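Side-chain contacts in mRNA export factor (Human herpesvirus 1, PDB 4YXP), which regulates viral gene expression, inhibiting host splicing and mediating nuclear export of intronless viral mRNAs, and forms an intertwined homodimer through its folded C-terminal domain: residues B[53-58]-B[76-81]; B[165-170]-B[240-245]; B[189-194]-B[221-226]. All coordinates share one frame; numbering follows the deposited sequence.

Contact 1: residues B[53-58]-B[76-81]; sequences SPWAPV and ETLVAH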
loop_
_atom_site.group_PDB
_atom_site.type_symbol
_atom_site.label_atom_id
_atom_site.label_comp_id
_atom_site.label_asym_id
_atom_site.label_seq_id
_atom_site.Cartn_x
_atom_site.Cartn_y
_atom_site.Cartn_z
ATOM N N SER B 53 -0.929 24.754 -24.407
ATOM C CA SER B 53 -1.729 23.728 -23.750
ATOM C C SER B 53 -2.287 24.267 -22.439
ATOM O O SER B 53 -1.538 24.819 -21.631
ATOM C CB SER B 53 -0.896 22.470 -23.482
ATOM O OG SER B 53 -1.608 21.548 -22.671
ATOM N N PRO B 54 -3.601 24.107 -22.210
ATOM C CA PRO B 54 -4.129 24.490 -20.895
ATOM C C PRO B 54 -3.639 23.564 -19.777
ATOM O O PRO B 54 -3.881 23.834 -18.602
ATOM C CB PRO B 54 -5.645 24.373 -21.078
ATOM C CG PRO B 54 -5.814 23.355 -22.149
ATOM C CD PRO B 54 -4.650 23.547 -23.083
ATOM N N TRP B 55 -2.961 22.483 -20.148
ATOM C CA TRP B 55 -2.452 21.514 -19.180
ATOM C C TRP B 55 -0.974 21.735 -18.867
ATOM O O TRP B 55 -0.359 20.931 -18.170
ATOM C CB TRP B 55 -2.646 20.090 -19.701
ATOM C CG TRP B 55 -4.073 19.712 -19.925
ATOM C CD1 TRP B 55 -4.771 19.784 -21.099
ATOM C CD2 TRP B 55 -4.984 19.194 -18.946
ATOM N NE1 TRP B 55 -6.060 19.348 -20.908
ATOM C CE2 TRP B 55 -6.214 18.977 -19.598
ATOM C CE3 TRP B 55 -4.876 18.896 -17.586
ATOM C CZ2 TRP B 55 -7.329 18.476 -18.930
ATOM C CZ3 TRP B 55 -5.984 18.397 -16.926
ATOM C CH2 TRP B 55 -7.194 18.192 -17.599
ATOM N N ALA B 56 -0.408 22.821 -19.385
ATOM C CA ALA B 56 1.027 23.072 -19.256
ATOM C C ALA B 56 1.544 22.909 -17.818
ATOM O O ALA B 56 2.625 22.359 -17.615
ATOM C CB ALA B 56 1.363 24.464 -19.779
ATOM N N PRO B 57 0.786 23.392 -16.817
ATOM C CA PRO B 57 1.262 23.259 -15.433
ATOM C C PRO B 57 1.515 21.819 -14.968
ATOM O O PRO B 57 2.428 21.602 -14.171
ATOM C CB PRO B 57 0.129 23.892 -14.620
ATOM C CG PRO B 57 -0.480 24.879 -15.546
ATOM C CD PRO B 57 -0.426 24.228 -16.894
ATOM N N VAL B 58 0.730 20.858 -15.445
ATOM C CA VAL B 58 0.895 19.469 -15.015
ATOM C C VAL B 58 1.637 18.632 -16.056
ATOM O O VAL B 58 1.802 17.424 -15.879
ATOM C CB VAL B 58 -0.473 18.817 -14.680
ATOM C CG1 VAL B 58 -1.107 19.499 -13.476
ATOM C CG2 VAL B 58 -1.415 18.857 -15.880
ATOM N N GLU B 76 -17.455 19.608 -16.576
ATOM C CA GLU B 76 -17.619 20.323 -17.843
ATOM C C GLU B 76 -16.263 20.722 -18.429
ATOM O O GLU B 76 -16.050 20.640 -19.638
ATOM C CB GLU B 76 -18.499 21.563 -17.649
ATOM C CG GLU B 76 -19.989 21.261 -17.484
ATOM C CD GLU B 76 -20.316 20.542 -16.181
ATOM O OE1 GLU B 76 -19.581 20.728 -15.185
ATOM O OE2 GLU B 76 -21.314 19.789 -16.154
ATOM N N THR B 77 -15.348 21.150 -17.567
ATOM C CA THR B 77 -14.006 21.534 -17.998
ATOM C C THR B 77 -13.214 20.314 -18.471
ATOM O O THR B 77 -12.468 20.388 -19.451
ATOM C CB THR B 77 -13.237 22.248 -16.860
ATOM O OG1 THR B 77 -13.876 23.495 -16.564
ATOM C CG2 THR B 77 -11.782 22.513 -17.246
ATOM N N LEU B 78 -13.371 19.192 -17.777
ATOM C CA LEU B 78 -12.679 17.967 -18.158
ATOM C C LEU B 78 -13.168 17.497 -19.530
ATOM O O LEU B 78 -12.386 17.022 -20.355
ATOM C CB LEU B 78 -12.893 16.879 -17.099
ATOM C CG LEU B 78 -12.220 15.519 -17.322
ATOM C CD1 LEU B 78 -10.716 15.649 -17.500
ATOM C CD2 LEU B 78 -12.529 14.594 -16.156
ATOM N N VAL B 79 -14.462 17.639 -19.779
ATOM C CA VAL B 79 -15.017 17.239 -21.064
ATOM C C VAL B 79 -14.425 18.124 -22.158
ATOM O O VAL B 79 -14.096 17.648 -23.245
ATOM C CB VAL B 79 -16.562 17.298 -21.043
ATOM C CG1 VAL B 79 -17.143 17.266 -22.450
ATOM C CG2 VAL B 79 -17.113 16.132 -20.227
ATOM N N ALA B 80 -14.272 19.409 -21.860
ATOM C CA ALA B 80 -13.791 20.369 -22.849
ATOM C C ALA B 80 -12.289 20.222 -23.114
ATOM O O ALA B 80 -11.848 20.243 -24.265
ATOM C CB ALA B 80 -14.104 21.785 -22.395
ATOM N N HIS B 81 -11.510 20.064 -22.049
ATOM C CA HIS B 81 -10.052 20.083 -22.148
ATOM C C HIS B 81 -9.425 18.693 -22.187
ATOM O O HIS B 81 -8.240 18.556 -22.493
ATOM C CB HIS B 81 -9.463 20.868 -20.976
ATOM C CG HIS B 81 -9.735 22.334 -21.032
ATOM N ND1 HIS B 81 -9.292 23.216 -20.072
ATOM C CD2 HIS B 81 -10.410 23.087 -21.942
ATOM C CE1 HIS B 81 -9.677 24.443 -20.380
ATOM N NE2 HIS B 81 -10.358 24.383 -21.516
#
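Trp55 and His81 join a proline-rich turn to helix 75-91 through one short hydrogen bond set in apolar packing. The indole NE1 donates to His81 O at 2.8 Å (N-H...O angle 155°). The acceptor lies almost in the indole plane, whereas the donor stands well above the carbonyl plane, so the bond misses the lone-pair directions. Trp55 CG is anti to the carbonyl carbon (chi1 -62°), which turns the ring toward helix 75-91 although CB itself does not point there. NE1 also lies 3.7 Å from His81 CB, and farther along the edge CH2 meets Leu78 CD1 at 4.3 Å. This buried half is the tight one. The outer half is looser and nearer solvent, where Pro54 puts CG over one face of the His81 imidazole, a CH-pi contact of 4.2 Å to the ring centroid, CG sitting off-centre toward the rim. At the edge of the indole, in its plane, Ser53 OG accepts from Trp55 N at 3.0 Å in an ST turn. Trp55 also packs on Ser84 and Leu85 of the same helix and on Tyr268 of the second subunit, while Leu78 faces Ala124 of helix 112-132 and Phe269 of that subunit.

Contact 2: residues B[165-170]-B[240-245]; sequences LKARGL and DTHRQE. With ZN (zinc ion), chain D.
Ala167 and Glu245 mark the closest backbone approach, CA to CA 8.1 Å, where helix 146-167 ends in a Schellman motif at Gly169 and passes the irregular turn at the end of helix 230-241. Both segments belong to the CHC2-type zinc finger, and the contact illustrates how a second shell can hold a metal ligand in place. His242 binds the zinc ion through NE2 at 2.1 Å; Cys163, Cys246 and Cys251 complete the site. The opposite ring nitrogen is engaged as well: ND1 donates to Glu245 OE2 at 3.2 Å, with an N-H...O angle of 159° and the oxygen close to the imidazole plane. Glu245 uses the anti lone pair of OE2. Its CG sits between the backbone N and the carbonyl carbon (chi1 73°), and the extended chain beyond brings the carboxylate back to the histidine three residues earlier. Gripped at both nitrogens, the imidazole has little freedom to rotate, and the carboxylate would probably make it a stronger donor to the metal. Phe160 meets the same ring with its plane roughly perpendicular.

Arg168 forms the next layer. Its chain bends at chi2 and turns one face of the guanidinium to the carboxylate, whose plane is tilted 65° from it. Glu245 OE1 comes within 3.0 Å of NH1, a salt bridge of charges alone, since the oxygen lies well off the guanidinium plane and no N-H points at it. This side is exposed to solvent. Ala167 CB touches both Glu245 and His242, 3.9 Å from Glu245 OE2 and 4.2 Å from His242 CE1, at the edge of the ring. The oxygen that serves His242, Glu245 OE2, stands over the middle of the guanidinium, 3.2 Å from Arg168 CZ.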
loop_
_atom_site.group_PDB
_atom_site.type_symbol
_atom_site.label_atom_id
_atom_site.label_comp_id
_atom_site.label_asym_id
_atom_site.label_seq_id
_atom_site.Cartn_x
_atom_site.Cartn_y
_atom_site.Cartn_z
ATOM N N LEU B 165 -17.896 -6.431 3.801
ATOM C CA LEU B 165 -18.414 -7.217 2.687
ATOM C C LEU B 165 -19.231 -8.404 3.188
ATOM O O LEU B 165 -20.241 -8.771 2.588
ATOM C CB LEU B 165 -17.270 -7.695 1.790
ATOM C CG LEU B 165 -16.563 -6.589 0.997
ATOM C CD1 LEU B 165 -15.329 -7.126 0.294
ATOM C CD2 LEU B 165 -17.513 -5.952 -0.016
ATOM N N LYS B 166 -18.800 -8.994 4.296
ATOM C CA LYS B 166 -19.528 -10.108 4.890
ATOM C C LYS B 166 -20.918 -9.680 5.361
ATOM O O LYS B 166 -21.880 -10.440 5.251
ATOM C CB LYS B 166 -18.742 -10.698 6.060
ATOM C CG LYS B 166 -18.329 -12.148 5.857
ATOM C CD LYS B 166 -17.863 -12.799 7.153
ATOM C CE LYS B 166 -19.015 -12.987 8.135
ATOM N NZ LYS B 166 -18.602 -13.726 9.358
ATOM N N ALA B 167 -21.020 -8.464 5.889
ATOM C CA ALA B 167 -22.296 -7.942 6.372
ATOM C C ALA B 167 -23.266 -7.701 5.220
ATOM O O ALA B 167 -24.481 -7.820 5.383
ATOM C CB ALA B 167 -22.080 -6.655 7.154
ATOM N N ARG B 168 -22.725 -7.361 4.056
ATOM C CA ARG B 168 -23.546 -7.069 2.887
ATOM C C ARG B 168 -23.845 -8.326 2.074
ATOM O O ARG B 168 -24.537 -8.264 1.058
ATOM C CB ARG B 168 -22.856 -6.027 2.004
ATOM C CG ARG B 168 -22.585 -4.703 2.705
ATOM C CD ARG B 168 -23.832 -4.186 3.402
ATOM N NE ARG B 168 -23.701 -2.801 3.837
ATOM C CZ ARG B 168 -24.686 -2.095 4.384
ATOM N NH1 ARG B 168 -25.882 -2.646 4.564
ATOM N NH2 ARG B 168 -24.481 -0.836 4.750
ATOM N N GLY B 169 -23.329 -9.465 2.525
ATOM C CA GLY B 169 -23.556 -10.724 1.842
ATOM C C GLY B 169 -22.873 -10.779 0.491
ATOM O O GLY B 169 -23.367 -11.419 -0.438
ATOM N N LEU B 170 -21.731 -10.107 0.384
ATOM C CA LEU B 170 -20.988 -10.057 -0.868
ATOM C C LEU B 170 -19.741 -10.921 -0.824
ATOM O O LEU B 170 -19.354 -11.434 0.227
ATOM C CB LEU B 170 -20.599 -8.616 -1.198
ATOM C CG LEU B 170 -21.764 -7.643 -1.389
ATOM C CD1 LEU B 170 -21.234 -6.267 -1.761
ATOM C CD2 LEU B 170 -22.740 -8.151 -2.446
ATOM N N ASP B 240 -18.105 5.474 7.592
ATOM C CA ASP B 240 -18.872 6.131 8.646
ATOM C C ASP B 240 -20.052 5.284 9.122
ATOM O O ASP B 240 -20.262 5.124 10.327
ATOM C CB ASP B 240 -19.385 7.490 8.161
ATOM C CG ASP B 240 -20.141 8.252 9.243
ATOM O OD1 ASP B 240 -19.641 8.318 10.386
ATOM O OD2 ASP B 240 -21.237 8.778 8.950
ATOM N N THR B 241 -20.810 4.736 8.175
ATOM C CA THR B 241 -22.119 4.150 8.475
ATOM C C THR B 241 -22.102 2.668 8.866
ATOM O O THR B 241 -23.057 2.177 9.470
ATOM C CB THR B 241 -23.064 4.291 7.269
ATOM O OG1 THR B 241 -22.519 3.582 6.151
ATOM C CG2 THR B 241 -23.251 5.759 6.902
ATOM N N HIS B 242 -21.039 1.953 8.512
ATOM C CA HIS B 242 -20.970 0.516 8.775
ATOM C C HIS B 242 -21.083 0.215 10.273
ATOM O O HIS B 242 -21.666 -0.799 10.667
ATOM C CB HIS B 242 -19.670 -0.066 8.213
ATOM C CG HIS B 242 -19.382 -1.464 8.669
ATOM N ND1 HIS B 242 -20.183 -2.538 8.335
ATOM C CD2 HIS B 242 -18.380 -1.967 9.428
ATOM C CE1 HIS B 242 -19.688 -3.636 8.875
ATOM N NE2 HIS B 242 -18.595 -3.319 9.545
ATOM N N ARG B 243 -20.544 1.103 11.101
ATOM C CA ARG B 243 -20.545 0.899 12.550
ATOM C C ARG B 243 -21.963 0.832 13.127
ATOM O O ARG B 243 -22.159 0.353 14.250
ATOM C CB ARG B 243 -19.750 2.011 13.242
ATOM C CG ARG B 243 -20.348 3.407 13.096
ATOM C CD ARG B 243 -19.330 4.488 13.441
ATOM N NE ARG B 243 -18.240 4.554 12.467
ATOM C CZ ARG B 243 -17.092 5.201 12.659
ATOM N NH1 ARG B 243 -16.860 5.845 13.795
ATOM N NH2 ARG B 243 -16.168 5.206 11.708
ATOM N N GLN B 244 -22.947 1.302 12.363
ATOM C CA GLN B 244 -24.343 1.258 12.799
ATOM C C GLN B 244 -24.925 -0.154 12.709
ATOM O O GLN B 244 -25.870 -0.488 13.423
ATOM C CB GLN B 244 -25.199 2.215 11.966
ATOM C CG GLN B 244 -24.888 3.689 12.170
ATOM C CD GLN B 244 -25.796 4.591 11.349
ATOM O OE1 GLN B 244 -26.998 4.340 11.227
ATOM N NE2 GLN B 244 -25.224 5.643 10.777
ATOM N N GLU B 245 -24.363 -0.977 11.828
ATOM C CA GLU B 245 -24.851 -2.341 11.633
ATOM C C GLU B 245 -23.892 -3.377 12.219
ATOM O O GLU B 245 -24.178 -4.573 12.190
ATOM C CB GLU B 245 -25.067 -2.620 10.140
ATOM C CG GLU B 245 -23.783 -2.783 9.334
ATOM C CD GLU B 245 -24.035 -2.945 7.846
ATOM O OE1 GLU B 245 -25.212 -3.098 7.457
ATOM O OE2 GLU B 245 -23.053 -2.913 7.070
HETATM ZN ZN ZN D . -17.652 -4.389 11.025
#

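Contact 3: residues B[189-194]-B[221-226]; sequences ASFVFV and EKMHFY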
loop_
_atom_site.group_PDB
_atom_site.type_symbol
_atom_site.label_atom_id
_atom_site.label_comp_id
_atom_site.label_asym_id
_atom_site.label_seq_id
_atom_site.Cartn_x
_atom_site.Cartn_y
_atom_site.Cartn_z
ATOM N N ALA B 189 -18.233 -0.299 -2.685
ATOM C CA ALA B 189 -16.971 -0.989 -2.453
ATOM C C ALA B 189 -16.703 -1.995 -3.565
ATOM O O ALA B 189 -15.617 -2.008 -4.147
ATOM C CB ALA B 189 -16.972 -1.681 -1.101
ATOM N N SER B 190 -17.688 -2.835 -3.863
ATOM C CA SER B 190 -17.521 -3.834 -4.912
ATOM C C SER B 190 -17.398 -3.162 -6.282
ATOM O O SER B 190 -16.692 -3.660 -7.155
ATOM C CB SER B 190 -18.681 -4.837 -4.902
ATOM O OG SER B 190 -19.941 -4.198 -4.953
ATOM N N PHE B 191 -18.070 -2.030 -6.467
ATOM C CA PHE B 191 -17.934 -1.280 -7.719
ATOM C C PHE B 191 -16.489 -0.849 -7.936
ATOM O O PHE B 191 -15.890 -1.128 -8.980
ATOM C CB PHE B 191 -18.839 -0.043 -7.735
ATOM C CG PHE B 191 -18.575 0.873 -8.901
ATOM C CD1 PHE B 191 -19.097 0.589 -10.153
ATOM C CD2 PHE B 191 -17.788 2.001 -8.751
ATOM C CE1 PHE B 191 -18.846 1.421 -11.232
ATOM C CE2 PHE B 191 -17.532 2.839 -9.827
ATOM C CZ PHE B 191 -18.060 2.548 -11.068
ATOM N N VAL B 192 -15.931 -0.161 -6.947
ATOM C CA VAL B 192 -14.585 0.379 -7.061
ATOM C C VAL B 192 -13.571 -0.733 -7.334
ATOM O O VAL B 192 -12.730 -0.616 -8.220
ATOM C CB VAL B 192 -14.205 1.174 -5.792
ATOM C CG1 VAL B 192 -12.721 1.538 -5.793
ATOM C CG2 VAL B 192 -15.051 2.436 -5.693
ATOM N N PHE B 193 -13.644 -1.822 -6.587
ATOM C CA PHE B 193 -12.599 -2.829 -6.700
ATOM C C PHE B 193 -12.777 -3.727 -7.926
ATOM O O PHE B 193 -11.792 -4.089 -8.564
ATOM C CB PHE B 193 -12.528 -3.641 -5.405
ATOM C CG PHE B 193 -11.791 -2.923 -4.316
ATOM C CD1 PHE B 193 -10.407 -2.948 -4.277
ATOM C CD2 PHE B 193 -12.471 -2.171 -3.372
ATOM C CE1 PHE B 193 -9.715 -2.262 -3.292
ATOM C CE2 PHE B 193 -11.785 -1.483 -2.388
ATOM C CZ PHE B 193 -10.406 -1.530 -2.347
ATOM N N VAL B 194 -14.013 -4.047 -8.288
ATOM C CA VAL B 194 -14.256 -4.866 -9.470
ATOM C C VAL B 194 -13.871 -4.094 -10.741
ATOM O O VAL B 194 -13.215 -4.635 -11.634
ATOM C CB VAL B 194 -15.721 -5.336 -9.533
ATOM C CG1 VAL B 194 -16.026 -6.000 -10.880
ATOM C CG2 VAL B 194 -16.008 -6.310 -8.403
ATOM N N GLU B 221 -23.452 3.587 -24.950
ATOM C CA GLU B 221 -23.760 4.105 -23.617
ATOM C C GLU B 221 -22.639 5.003 -23.092
ATOM O O GLU B 221 -21.560 5.063 -23.682
ATOM C CB GLU B 221 -24.020 2.946 -22.651
ATOM C CG GLU B 221 -25.231 2.105 -23.037
ATOM C CD GLU B 221 -25.435 0.912 -22.125
ATOM O OE1 GLU B 221 -24.517 0.594 -21.344
ATOM O OE2 GLU B 221 -26.518 0.291 -22.190
ATOM N N LYS B 222 -22.894 5.690 -21.976
ATOM C CA LYS B 222 -22.013 6.766 -21.519
ATOM C C LYS B 222 -21.547 6.666 -20.056
ATOM O O LYS B 222 -21.037 7.641 -19.503
ATOM C CB LYS B 222 -22.721 8.111 -21.716
ATOM C CG LYS B 222 -23.086 8.428 -23.167
ATOM C CD LYS B 222 -21.858 8.480 -24.067
ATOM C CE LYS B 222 -22.230 8.792 -25.513
ATOM N NZ LYS B 222 -21.072 8.595 -26.427
ATOM N N MET B 223 -21.708 5.504 -19.432
ATOM C CA MET B 223 -21.296 5.322 -18.032
ATOM C C MET B 223 -22.114 6.222 -17.105
ATOM O O MET B 223 -21.571 6.912 -16.241
ATOM C CB MET B 223 -19.798 5.611 -17.856
ATOM C CG MET B 223 -19.171 4.944 -16.634
ATOM S SD MET B 223 -17.407 5.299 -16.438
ATOM C CE MET B 223 -16.982 4.193 -15.094
ATOM N N HIS B 224 -23.429 6.194 -17.296
ATOM C CA HIS B 224 -24.368 7.020 -16.541
ATOM C C HIS B 224 -24.295 6.744 -15.038
ATOM O O HIS B 224 -24.564 7.622 -14.217
ATOM C CB HIS B 224 -25.786 6.760 -17.064
ATOM C CG HIS B 224 -26.844 7.627 -16.451
ATOM N ND1 HIS B 224 -26.952 8.975 -16.718
ATOM C CD2 HIS B 224 -27.860 7.325 -15.611
ATOM C CE1 HIS B 224 -27.982 9.469 -16.055
ATOM N NE2 HIS B 224 -28.550 8.491 -15.375
ATOM N N PHE B 225 -23.912 5.523 -14.685
ATOM C CA PHE B 225 -23.934 5.081 -13.293
ATOM C C PHE B 225 -22.769 5.613 -12.453
ATOM O O PHE B 225 -22.804 5.516 -11.228
ATOM C CB PHE B 225 -23.948 3.550 -13.227
ATOM C CG PHE B 225 -22.902 2.896 -14.083
ATOM C CD1 PHE B 225 -21.597 2.782 -13.642
ATOM C CD2 PHE B 225 -23.228 2.393 -15.331
ATOM C CE1 PHE B 225 -20.635 2.180 -14.428
ATOM C CE2 PHE B 225 -22.271 1.792 -16.123
ATOM C CZ PHE B 225 -20.974 1.685 -15.671
ATOM N N TYR B 226 -21.741 6.163 -13.097
ATOM C CA TYR B 226 -20.629 6.757 -12.355
ATOM C C TYR B 226 -20.646 8.281 -12.418
ATOM O O TYR B 226 -20.592 8.880 -13.497
ATOM C CB TYR B 226 -19.274 6.252 -12.869
ATOM C CG TYR B 226 -18.123 6.999 -12.231
ATOM C CD1 TYR B 226 -17.767 6.769 -10.905
ATOM C CD2 TYR B 226 -17.414 7.957 -12.936
ATOM C CE1 TYR B 226 -16.735 7.467 -10.311
ATOM C CE2 TYR B 226 -16.379 8.658 -12.350
ATOM C CZ TYR B 226 -16.042 8.409 -11.040
ATOM O OH TYR B 226 -15.014 9.116 -10.459
#
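Ser190 OG, next along the chain to the contact residue Phe191, is gripped by Asp187 OD1 and by Lys186 N, bonds that tie the first turn of helix 188-204 to the residues before it. From this turn Phe191 reaches Met223, Phe225 and Tyr226, three residues of the loop that leads to helix 230-241. Its CG lies anti to the backbone N (chi1 171°), a setting that sends the ring outward from the helix into the cluster. The far end of the ring makes the touches. CE1 meets Phe225 CE1 at 3.7 Å, with the Phe225 atom near the plane of the Phe191 ring; on the other flank CE2 lies 4.1 Å from Tyr226 CD1, where the two side chains cross at about a right angle. Between these, the fully extended Met223 brings its CE to 4.5 Å from Phe191 CZ, again at the ring edge.

A type I turn from Met223 to Tyr226 gathers the three loop side chains, closed by Tyr226 N to Met223 O at 3.2 Å. Within it Phe225 folds back, one face of its ring covering Met223 CA. Tyr226 keeps its polar end satisfied by bonding OH to Asp120 of helix 112-132. The second subunit joins in: its Leu16 packs on Phe191, its Arg13 on Phe225, and its Arg17 bonds to His224 O. The arrangement is an aromatic cluster between helix 188-204 and the type I turn of the loop before helix 230-241, inside the CHC2-type zinc-finger region of this intertwined dimer.

How the contacts relate
Contact 1 comes first along the chain and closes before the others open; contact 3 is nested inside the loop closed by contact 2. Contacts 2 and 3 have centres about 20 Å apart and meet where Leu170 CD1 lies 4.0 Å from Ser190 OG, and helices 188-204 and 230-241, on which they partly lie, are successive in the chain. Contact 1 stands apart, its centre about 39 Å from that of contact 2 and about 24 Å from that of contact 3, although both contacts 1 and 3 pack on helix 112-132. All three contacts have residues that touch the second subunit, consistent with the intertwined dimer.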